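Local atomic coordinates of Beta/gamma crystallin domain-containing protein 1 (Homo sapiens, PDB entry 3CW3), a protein that may act as a suppressor of malignant melanoma, perhaps through interactions with the cytoskeleton, and is represented here by one of its beta/gamma-crystallin domains. Residues 2-7 with 13-18. Sequence-based numbering, arbitrary orientation.
Sequences KVVIYS and EKCIEV
Cys-15 CB lies over one face of the Tyr-6 ring, 3.9 Å from the ring centroid in a CH-pi contact, while Glu-13 O meets the ring edge in plane, 3.5 Å from Tyr-6 CE2. The sulfur comes in obliquely: Cys-15 SG is 4.5 Å from the Tyr-6 centroid, a sulfur-aromatic contact. With chi1 of 65°, SG sits between the backbone N and carbonyl carbon, a rotation that also brings it alongside Val-4 CB. Beyond the sulfur, Val-4 and Glu-17 share one face of the sheet and run side by side, Val-4 CG1 against Glu-17 CG at 3.8 Å. Strands 2-6 and 16-18 form the first hairpin of the first Greek key motif of this beta/gamma-crystallin domain; 16-18 is an outermost strand of its sheet, and 2-6 bonds on its other side to strand 33-40. Two antiparallel hydrogen-bonded pairs, Val-3 with Val-18 and Ile-5 with Ile-16, join them, the bond from Val-18 N to Val-3 O measuring 2.8 Å. Between these pairs, Val-4 CA makes a C-H...O contact of 3.3 Å with Ile-16 O. The other face carries aliphatic groups: Val-3 CG1 packs 3.6 Å from Val-18 CB, both valines pointing the same way and touching Trp-43 of the second sheet. The CD1 methyl of Ile-16 touches Ser-7 OG in van der Waals contact, and its side chain also packs on Trp-28 and Leu-30.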
loop_
_atom_site.group_PDB
_atom_site.type_symbol
_atom_site.label_atom_id
_atom_site.label_comp_id
_atom_site.label_asym_id
_atom_site.label_seq_id
_atom_site.Cartn_x
_atom_site.Cartn_y
_atom_site.Cartn_z
ATOM N N LYS A 2 -10.688 1.083 9.152
ATOM C CA LYS A 2 -10.282 -0.264 8.785
ATOM C C LYS A 2 -9.870 -0.311 7.319
ATOM O O LYS A 2 -10.589 0.177 6.447
ATOM C CB LYS A 2 -11.419 -1.275 9.009
ATOM C CG LYS A 2 -11.048 -2.690 8.551
ATOM C CD LYS A 2 -12.027 -3.768 9.022
ATOM C CE LYS A 2 -13.296 -3.808 8.184
ATOM N NZ LYS A 2 -14.215 -4.904 8.626
ATOM N N VAL A 3 -8.700 -0.878 7.057
ATOM C CA VAL A 3 -8.224 -1.030 5.687
ATOM C C VAL A 3 -7.802 -2.486 5.542
ATOM O O VAL A 3 -7.118 -3.028 6.412
ATOM C CB VAL A 3 -7.021 -0.087 5.364
ATOM C CG1 VAL A 3 -5.868 -0.327 6.321
ATOM C CG2 VAL A 3 -6.563 -0.317 3.929
ATOM N N VAL A 4 -8.252 -3.134 4.473
ATOM C CA VAL A 4 -7.900 -4.527 4.249
ATOM C C VAL A 4 -7.060 -4.622 2.992
ATOM O O VAL A 4 -7.274 -3.879 2.027
ATOM C CB VAL A 4 -9.157 -5.435 4.107
ATOM C CG1 VAL A 4 -10.044 -5.286 5.338
ATOM C CG2 VAL A 4 -9.929 -5.088 2.846
ATOM N N ILE A 5 -6.099 -5.536 3.013
ATOM C CA ILE A 5 -5.201 -5.725 1.891
ATOM C C ILE A 5 -5.268 -7.145 1.354
ATOM O O ILE A 5 -4.987 -8.108 2.074
ATOM C CB ILE A 5 -3.740 -5.426 2.306
ATOM C CG1 ILE A 5 -3.630 -3.980 2.799
ATOM C CG2 ILE A 5 -2.794 -5.692 1.142
ATOM C CD1 ILE A 5 -2.279 -3.623 3.380
ATOM N N TYR A 6 -5.659 -7.272 0.092
ATOM C CA TYR A 6 -5.709 -8.578 -0.548
ATOM C C TYR A 6 -4.372 -8.755 -1.251
ATOM O O TYR A 6 -4.102 -8.113 -2.266
ATOM C CB TYR A 6 -6.848 -8.648 -1.561
ATOM C CG TYR A 6 -8.209 -8.486 -0.934
ATOM C CD1 TYR A 6 -8.843 -7.243 -0.902
ATOM C CD2 TYR A 6 -8.855 -9.571 -0.347
ATOM C CE1 TYR A 6 -10.092 -7.089 -0.300
ATOM C CE2 TYR A 6 -10.098 -9.426 0.258
ATOM C CZ TYR A 6 -10.709 -8.187 0.279
ATOM O OH TYR A 6 -11.938 -8.051 0.882
ATOM N N SER A 7 -3.534 -9.614 -0.684
ATOM C CA SER A 7 -2.204 -9.887 -1.218
ATOM C C SER A 7 -2.265 -10.565 -2.577
ATOM O O SER A 7 -1.536 -10.203 -3.501
ATOM C CB SER A 7 -1.434 -10.778 -0.243
ATOM O OG SER A 7 -1.575 -10.306 1.088
ATOM N N GLU A 13 -10.979 -13.549 -1.419
ATOM C CA GLU A 13 -9.812 -14.276 -0.932
ATOM C C GLU A 13 -9.289 -13.749 0.397
ATOM O O GLU A 13 -9.897 -12.875 1.019
ATOM C CB GLU A 13 -8.687 -14.232 -1.966
ATOM C CG GLU A 13 -8.751 -15.337 -2.996
ATOM C CD GLU A 13 -7.646 -15.226 -4.021
ATOM O OE1 GLU A 13 -7.639 -14.226 -4.768
ATOM O OE2 GLU A 13 -6.786 -16.132 -4.078
ATOM N N LYS A 14 -8.155 -14.299 0.824
ATOM C CA LYS A 14 -7.523 -13.905 2.077
ATOM C C LYS A 14 -7.018 -12.476 2.016
ATOM O O LYS A 14 -6.680 -11.962 0.948
ATOM C CB LYS A 14 -6.336 -14.816 2.400
ATOM C CG LYS A 14 -6.684 -16.229 2.833
ATOM C CD LYS A 14 -5.419 -16.963 3.274
ATOM C CE LYS A 14 -5.711 -18.388 3.728
ATOM N NZ LYS A 14 -4.492 -19.072 4.253
ATOM N N CYS A 15 -6.961 -11.837 3.175
ATOM C CA CYS A 15 -6.466 -10.479 3.246
ATOM C C CYS A 15 -5.953 -10.161 4.635
ATOM O O CYS A 15 -6.271 -10.846 5.614
ATOM C CB CYS A 15 -7.560 -9.481 2.859
ATOM S SG CYS A 15 -8.974 -9.427 3.960
ATOM N N ILE A 16 -5.125 -9.130 4.699
ATOM C CA ILE A 16 -4.573 -8.671 5.953
ATOM C C ILE A 16 -5.527 -7.565 6.372
ATOM O O ILE A 16 -5.710 -6.591 5.637
ATOM C CB ILE A 16 -3.159 -8.098 5.752
ATOM C CG1 ILE A 16 -2.239 -9.189 5.196
ATOM C CG2 ILE A 16 -2.628 -7.558 7.066
ATOM C CD1 ILE A 16 -0.903 -8.679 4.690
ATOM N N GLU A 17 -6.160 -7.735 7.529
ATOM C CA GLU A 17 -7.105 -6.746 8.034
ATOM C C GLU A 17 -6.399 -5.827 9.020
ATOM O O GLU A 17 -5.968 -6.266 10.089
ATOM C CB GLU A 17 -8.293 -7.448 8.699
ATOM C CG GLU A 17 -9.175 -8.192 7.703
ATOM C CD GLU A 17 -10.362 -8.881 8.355
ATOM O OE1 GLU A 17 -10.895 -8.348 9.350
ATOM O OE2 GLU A 17 -10.775 -9.949 7.859
ATOM N N VAL A 18 -6.271 -4.555 8.651
ATOM C CA VAL A 18 -5.587 -3.581 9.501
ATOM C C VAL A 18 -6.554 -2.661 10.244
ATOM O O VAL A 18 -7.321 -1.919 9.629
ATOM C CB VAL A 18 -4.615 -2.721 8.664
ATOM C CG1 VAL A 18 -3.809 -1.796 9.577
ATOM C CG2 VAL A 18 -3.686 -3.630 7.856
#